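Local atomic coordinates of alpha-catenin-like protein hmp-1 (Caenorhabditis elegans, PDB entry 5H5M), a protein that helps link cadherin and beta-catenin to actin filaments at adherens junctions and is required for cell migration and shape change during embryonic body enclosure and elongation. Residues Ala296-Leu301 against Thr309-Val314; Arg315-Gln320 against Asp364-Ile369. One frame throughout, in Å; residues are numbered along the deposited sequence.

Interaction 1 (Ala296-Leu301 against Thr309-Val314)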
loop_
_atom_site.group_PDB
_atom_site.type_symbol
_atom_site.label_atom_id
_atom_site.label_comp_id
_atom_site.label_asym_id
_atom_site.label_seq_id
_atom_site.Cartn_x
_atom_site.Cartn_y
_atom_site.Cartn_z
ATOM N N ALA A 296 -9.606 0.281 -14.104
ATOM C CA ALA A 296 -9.022 1.489 -14.677
ATOM C C ALA A 296 -7.886 1.145 -15.639
ATOM O O ALA A 296 -7.774 1.738 -16.710
ATOM C CB ALA A 296 -8.525 2.417 -13.575
ATOM N N GLU A 297 -7.057 0.178 -15.256
ATOM C CA GLU A 297 -5.935 -0.258 -16.087
ATOM C C GLU A 297 -6.398 -0.779 -17.446
ATOM O O GLU A 297 -5.768 -0.518 -18.468
ATOM C CB GLU A 297 -5.127 -1.338 -15.365
ATOM C CG GLU A 297 -3.862 -1.766 -16.092
ATOM C CD GLU A 297 -2.651 -0.926 -15.722
ATOM O OE1 GLU A 297 -2.806 0.034 -14.936
ATOM O OE2 GLU A 297 -1.543 -1.235 -16.211
ATOM N N MET A 298 -7.506 -1.512 -17.449
ATOM C CA MET A 298 -8.055 -2.076 -18.679
ATOM C C MET A 298 -8.746 -1.027 -19.551
ATOM O O MET A 298 -8.643 -1.072 -20.776
ATOM C CB MET A 298 -9.034 -3.206 -18.347
ATOM C CG MET A 298 -8.404 -4.408 -17.631
ATOM S SD MET A 298 -7.130 -5.281 -18.577
ATOM C CE MET A 298 -5.635 -4.489 -17.985
ATOM N N ASP A 299 -9.451 -0.090 -18.920
ATOM C CA ASP A 299 -10.169 0.954 -19.653
ATOM C C ASP A 299 -9.225 1.877 -20.421
ATOM O O ASP A 299 -9.602 2.455 -21.440
ATOM C CB ASP A 299 -11.039 1.783 -18.702
ATOM C CG ASP A 299 -12.275 1.035 -18.239
ATOM O OD1 ASP A 299 -12.677 0.069 -18.922
ATOM O OD2 ASP A 299 -12.847 1.413 -17.195
ATOM N N PHE A 300 -8.000 2.016 -19.926
ATOM C CA PHE A 300 -6.995 2.826 -20.603
ATOM C C PHE A 300 -6.542 2.149 -21.890
ATOM O O PHE A 300 -6.156 2.812 -22.856
ATOM C CB PHE A 300 -5.801 3.081 -19.682
ATOM C CG PHE A 300 -6.019 4.204 -18.710
ATOM C CD1 PHE A 300 -6.496 5.433 -19.148
ATOM C CD2 PHE A 300 -5.757 4.032 -17.358
ATOM C CE1 PHE A 300 -6.703 6.474 -18.256
ATOM C CE2 PHE A 300 -5.963 5.068 -16.461
ATOM C CZ PHE A 300 -6.437 6.292 -16.909
ATOM N N LEU A 301 -6.599 0.821 -21.897
ATOM C CA LEU A 301 -6.237 0.045 -23.075
ATOM C C LEU A 301 -7.309 0.134 -24.153
ATOM O O LEU A 301 -8.438 0.550 -23.894
ATOM C CB LEU A 301 -6.003 -1.421 -22.701
ATOM C CG LEU A 301 -4.866 -1.705 -21.715
ATOM C CD1 LEU A 301 -4.820 -3.184 -21.366
ATOM C CD2 LEU A 301 -3.535 -1.247 -22.292
ATOM N N THR A 309 -12.037 -10.068 -20.930
ATOM C CA THR A 309 -11.818 -11.259 -20.112
ATOM C C THR A 309 -11.370 -10.879 -18.701
ATOM O O THR A 309 -11.779 -11.498 -17.718
ATOM C CB THR A 309 -10.770 -12.195 -20.753
ATOM O OG1 THR A 309 -11.220 -12.603 -22.050
ATOM C CG2 THR A 309 -10.557 -13.431 -19.901
ATOM N N VAL A 310 -10.540 -9.847 -18.606
ATOM C CA VAL A 310 -10.051 -9.375 -17.317
ATOM C C VAL A 310 -11.147 -8.635 -16.546
ATOM O O VAL A 310 -11.331 -8.860 -15.352
ATOM C CB VAL A 310 -8.824 -8.455 -17.491
ATOM C CG1 VAL A 310 -8.480 -7.769 -16.184
ATOM C CG2 VAL A 310 -7.634 -9.253 -18.012
ATOM N N LYS A 311 -11.880 -7.763 -17.234
ATOM C CA LYS A 311 -12.983 -7.034 -16.609
ATOM C C LYS A 311 -14.073 -7.993 -16.134
ATOM O O LYS A 311 -14.743 -7.737 -15.132
ATOM C CB LYS A 311 -13.571 -6.002 -17.576
ATOM C CG LYS A 311 -12.603 -4.883 -17.948
ATOM C CD LYS A 311 -13.034 -3.532 -17.402
ATOM C CE LYS A 311 -14.266 -3.014 -18.115
ATOM N NZ LYS A 311 -14.587 -1.616 -17.716
ATOM N N GLN A 312 -14.239 -9.097 -16.854
ATOM C CA GLN A 312 -15.195 -10.127 -16.466
ATOM C C GLN A 312 -14.795 -10.773 -15.137
ATOM O O GLN A 312 -15.634 -10.985 -14.260
ATOM C CB GLN A 312 -15.305 -11.193 -17.555
ATOM C CG GLN A 312 -16.307 -12.290 -17.241
ATOM C CD GLN A 312 -17.722 -11.762 -17.124
ATOM O OE1 GLN A 312 -18.233 -11.113 -18.038
ATOM N NE2 GLN A 312 -18.365 -12.035 -15.993
ATOM N N ALA A 313 -13.511 -11.082 -14.997
ATOM C CA ALA A 313 -12.998 -11.665 -13.764
ATOM C C ALA A 313 -13.152 -10.684 -12.605
ATOM O O ALA A 313 -13.484 -11.077 -11.483
ATOM C CB ALA A 313 -11.541 -12.071 -13.934
ATOM N N VAL A 314 -12.917 -9.406 -12.888
ATOM C CA VAL A 314 -13.087 -8.349 -11.895
ATOM C C VAL A 314 -14.547 -8.224 -11.469
ATOM O O VAL A 314 -14.852 -8.066 -10.285
ATOM C CB VAL A 314 -12.596 -6.992 -12.434
ATOM C CG1 VAL A 314 -13.006 -5.861 -11.501
ATOM C CG2 VAL A 314 -11.085 -7.018 -12.629
#
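Met298 and Lys311 mark the nearest backbone approach of two antiparallel helices, their CA atoms 7.3 Å apart. The segment axes, 296-300 and 309-314, run 10.1 Å from each other at an angle of 158° between their N-to-C directions, as expected of a helical hairpin closed by a short turn. On the buried side Met298 bends at chi2 and chi3 and meets Val310 at about a right angle. With CG1 anti to the backbone N (chi1 170°), Val310 turns that methyl to the methionine: Met298 CG lies 3.7 Å from Val310 CG1, and Met298 SD rests against the same methyl. The aliphatic part of Lys311 runs on past the base of the methionine, with Lys311 CG 4.0 Å from Met298 CB. Beyond this the lysine chain kinks and carries its ammonium to Asp299, where Lys311 NZ is 2.8 Å from Asp299 OD1 and uses that oxygen's syn lone pair. Leu373 of helix 345-374 packs on both Met298 and Val310, so the apolar half of the contact continues into the bundle. With an alanine in place of Lys311, Asp299 would probably lose its cationic mate and the flank of Met298 its aliphatic cover. The contact thus grades from apolar packing inside to one charged clasp on the outer, more open side, where solvent probably weakens the ion pair.

Interaction 2 (Arg315-Gln320 against Asp364-Ile369)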
loop_
_atom_site.group_PDB
_atom_site.type_symbol
_atom_site.label_atom_id
_atom_site.label_comp_id
_atom_site.label_asym_id
_atom_site.label_seq_id
_atom_site.Cartn_x
_atom_site.Cartn_y
_atom_site.Cartn_z
ATOM N N ARG A 315 -15.443 -8.310 -12.446
ATOM C CA ARG A 315 -16.876 -8.208 -12.195
ATOM C C ARG A 315 -17.367 -9.308 -11.252
ATOM O O ARG A 315 -18.305 -9.103 -10.480
ATOM C CB ARG A 315 -17.647 -8.260 -13.517
ATOM C CG ARG A 315 -19.148 -8.103 -13.360
ATOM C CD ARG A 315 -19.851 -8.023 -14.704
ATOM N NE ARG A 315 -21.295 -7.891 -14.543
ATOM C CZ ARG A 315 -21.923 -6.735 -14.352
ATOM N NH1 ARG A 315 -21.232 -5.603 -14.299
ATOM N NH2 ARG A 315 -23.242 -6.710 -14.213
ATOM N N ILE A 316 -16.728 -10.472 -11.318
ATOM C CA ILE A 316 -17.074 -11.590 -10.448
ATOM C C ILE A 316 -16.740 -11.273 -8.992
ATOM O O ILE A 316 -17.551 -11.498 -8.092
ATOM C CB ILE A 316 -16.343 -12.876 -10.878
ATOM C CG1 ILE A 316 -16.853 -13.339 -12.244
ATOM C CG2 ILE A 316 -16.525 -13.977 -9.839
ATOM C CD1 ILE A 316 -16.234 -14.633 -12.722
ATOM N N LEU A 317 -15.541 -10.746 -8.768
ATOM C CA LEU A 317 -15.132 -10.315 -7.439
ATOM C C LEU A 317 -16.064 -9.231 -6.908
ATOM O O LEU A 317 -16.609 -9.352 -5.813
ATOM C CB LEU A 317 -13.692 -9.800 -7.460
ATOM C CG LEU A 317 -13.149 -9.289 -6.123
ATOM C CD1 LEU A 317 -13.154 -10.401 -5.083
ATOM C CD2 LEU A 317 -11.747 -8.701 -6.288
ATOM N N LYS A 318 -16.255 -8.184 -7.704
ATOM C CA LYS A 318 -17.000 -7.008 -7.268
ATOM C C LYS A 318 -18.496 -7.247 -7.063
ATOM O O LYS A 318 -19.053 -6.822 -6.052
ATOM C CB LYS A 318 -16.809 -5.865 -8.269
ATOM C CG LYS A 318 -17.559 -4.598 -7.889
ATOM C CD LYS A 318 -16.936 -3.367 -8.517
ATOM C CE LYS A 318 -17.586 -2.095 -7.993
ATOM N NZ LYS A 318 -16.955 -0.877 -8.574
ATOM N N THR A 319 -19.146 -7.916 -8.010
ATOM C CA THR A 319 -20.603 -8.035 -7.975
ATOM C C THR A 319 -21.104 -9.345 -7.363
ATOM O O THR A 319 -22.305 -9.498 -7.130
ATOM C CB THR A 319 -21.214 -7.901 -9.391
ATOM O OG1 THR A 319 -20.929 -9.078 -10.158
ATOM C CG2 THR A 319 -20.652 -6.681 -10.104
ATOM N N GLN A 320 -20.200 -10.288 -7.107
ATOM C CA GLN A 320 -20.600 -11.566 -6.516
ATOM C C GLN A 320 -19.826 -11.916 -5.246
ATOM O O GLN A 320 -20.410 -12.022 -4.167
ATOM C CB GLN A 320 -20.443 -12.707 -7.527
ATOM C CG GLN A 320 -21.389 -12.645 -8.715
ATOM C CD GLN A 320 -21.192 -13.806 -9.670
ATOM O OE1 GLN A 320 -20.333 -14.660 -9.455
ATOM N NE2 GLN A 320 -21.984 -13.840 -10.733
ATOM N N ASP A 364 -9.399 -16.343 -3.957
ATOM C CA ASP A 364 -9.359 -17.051 -5.239
ATOM C C ASP A 364 -9.697 -16.119 -6.396
ATOM O O ASP A 364 -9.074 -16.178 -7.462
ATOM C CB ASP A 364 -10.331 -18.233 -5.250
ATOM C CG ASP A 364 -9.769 -19.469 -4.571
ATOM O OD1 ASP A 364 -8.541 -19.535 -4.354
ATOM O OD2 ASP A 364 -10.559 -20.386 -4.269
ATOM N N ALA A 365 -10.697 -15.269 -6.183
ATOM C CA ALA A 365 -11.144 -14.342 -7.212
ATOM C C ALA A 365 -10.040 -13.343 -7.553
ATOM O O ALA A 365 -9.885 -12.951 -8.709
ATOM C CB ALA A 365 -12.403 -13.621 -6.766
ATOM N N VAL A 366 -9.271 -12.942 -6.546
ATOM C CA VAL A 366 -8.133 -12.060 -6.771
ATOM C C VAL A 366 -7.069 -12.770 -7.601
ATOM O O VAL A 366 -6.491 -12.180 -8.514
ATOM C CB VAL A 366 -7.528 -11.564 -5.440
ATOM C CG1 VAL A 366 -6.178 -10.901 -5.671
ATOM C CG2 VAL A 366 -8.481 -10.589 -4.765
ATOM N N LYS A 367 -6.834 -14.046 -7.302
ATOM C CA LYS A 367 -5.859 -14.835 -8.053
ATOM C C LYS A 367 -6.298 -15.047 -9.503
ATOM O O LYS A 367 -5.463 -15.108 -10.406
ATOM C CB LYS A 367 -5.619 -16.190 -7.379
ATOM C CG LYS A 367 -4.910 -16.098 -6.035
ATOM C CD LYS A 367 -4.488 -17.470 -5.532
ATOM C CE LYS A 367 -5.694 -18.329 -5.204
ATOM N NZ LYS A 367 -5.307 -19.649 -4.632
ATOM N N ASP A 368 -7.606 -15.162 -9.720
ATOM C CA ASP A 368 -8.150 -15.321 -11.066
ATOM C C ASP A 368 -7.930 -14.057 -11.887
ATOM O O ASP A 368 -7.626 -14.122 -13.078
ATOM C CB ASP A 368 -9.644 -15.659 -11.015
ATOM C CG ASP A 368 -9.913 -17.047 -10.456
ATOM O OD1 ASP A 368 -8.975 -17.872 -10.419
ATOM O OD2 ASP A 368 -11.067 -17.314 -10.062
ATOM N N ILE A 369 -8.085 -12.908 -11.239
ATOM C CA ILE A 369 -7.855 -11.622 -11.883
ATOM C C ILE A 369 -6.400 -11.509 -12.326
ATOM O O ILE A 369 -6.115 -11.141 -13.464
ATOM C CB ILE A 369 -8.210 -10.457 -10.944
ATOM C CG1 ILE A 369 -9.719 -10.428 -10.688
ATOM C CG2 ILE A 369 -7.752 -9.136 -11.530
ATOM C CD1 ILE A 369 -10.139 -9.462 -9.596
#
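Leu317 is the knob of this contact, its branched end pushed against Ala365, Val366 and Ile369 of the facing helix. The segment axes pass 9.4 Å apart with 150° between their directions, and the backbones come nearest at Leu317 and Ala365, whose CA atoms are 5.7 Å apart. The small side chain of Ala365 allows this closeness: it forms the shallow floor on which the leucine settles, Leu317 CD1 lying 3.7 Å from Ala365 CB. The other branch does different work. Leu317 CD2 is 3.8 Å from Ile369 CD1, the tip of a side chain that crosses the leucine at about a right angle, and 4.1 Å from Val366 CG2, which forms a looser wall. Leu317 reaches across because its CG is trans to the backbone N (chi1 179°), with the two methyls divided between floor and walls. Cys291 of helix 276-300 also touches Leu317, while Ile248 of helix 237-260 packs on Val366, so neighbouring helices add to the same apolar interior. Away from this interface, Arg315 O accepts from both Thr319 N and Thr319 OG1, which approach from opposite faces of the carbonyl plane; the hydrogen bond from Thr319 OG1 to Arg315 O is 2.6 Å long. Here helix 305-339 has a wider pi-type turn at 317-320. A leucine of one helix set among side chains of an antiparallel neighbour is ordinary helix-bundle packing, and the M domain of this vinculin/alpha-catenin family member is built of such bundles.

Interaction 1 closes just before interaction 2 opens, and their centres lie 12 Å apart on the same side of the chain's centre. Helix 305-339 is common to both: interaction 1 pairs residues 309-314 with helix 276-300 and interaction 2 pairs 315-320 with helix 345-374, though side chains of both stretches reach both neighbours. The contacts touch where Ile369 packs against Ala313 and Val314, with Ile369 CD1 3.9 Å from Val314 CA. Three sequential helices are thereby joined up-down-up, with the middle one meeting both neighbours. Together they tie consecutive helices into a helical bundle of the M domain, a middle portion of this alpha-catenin.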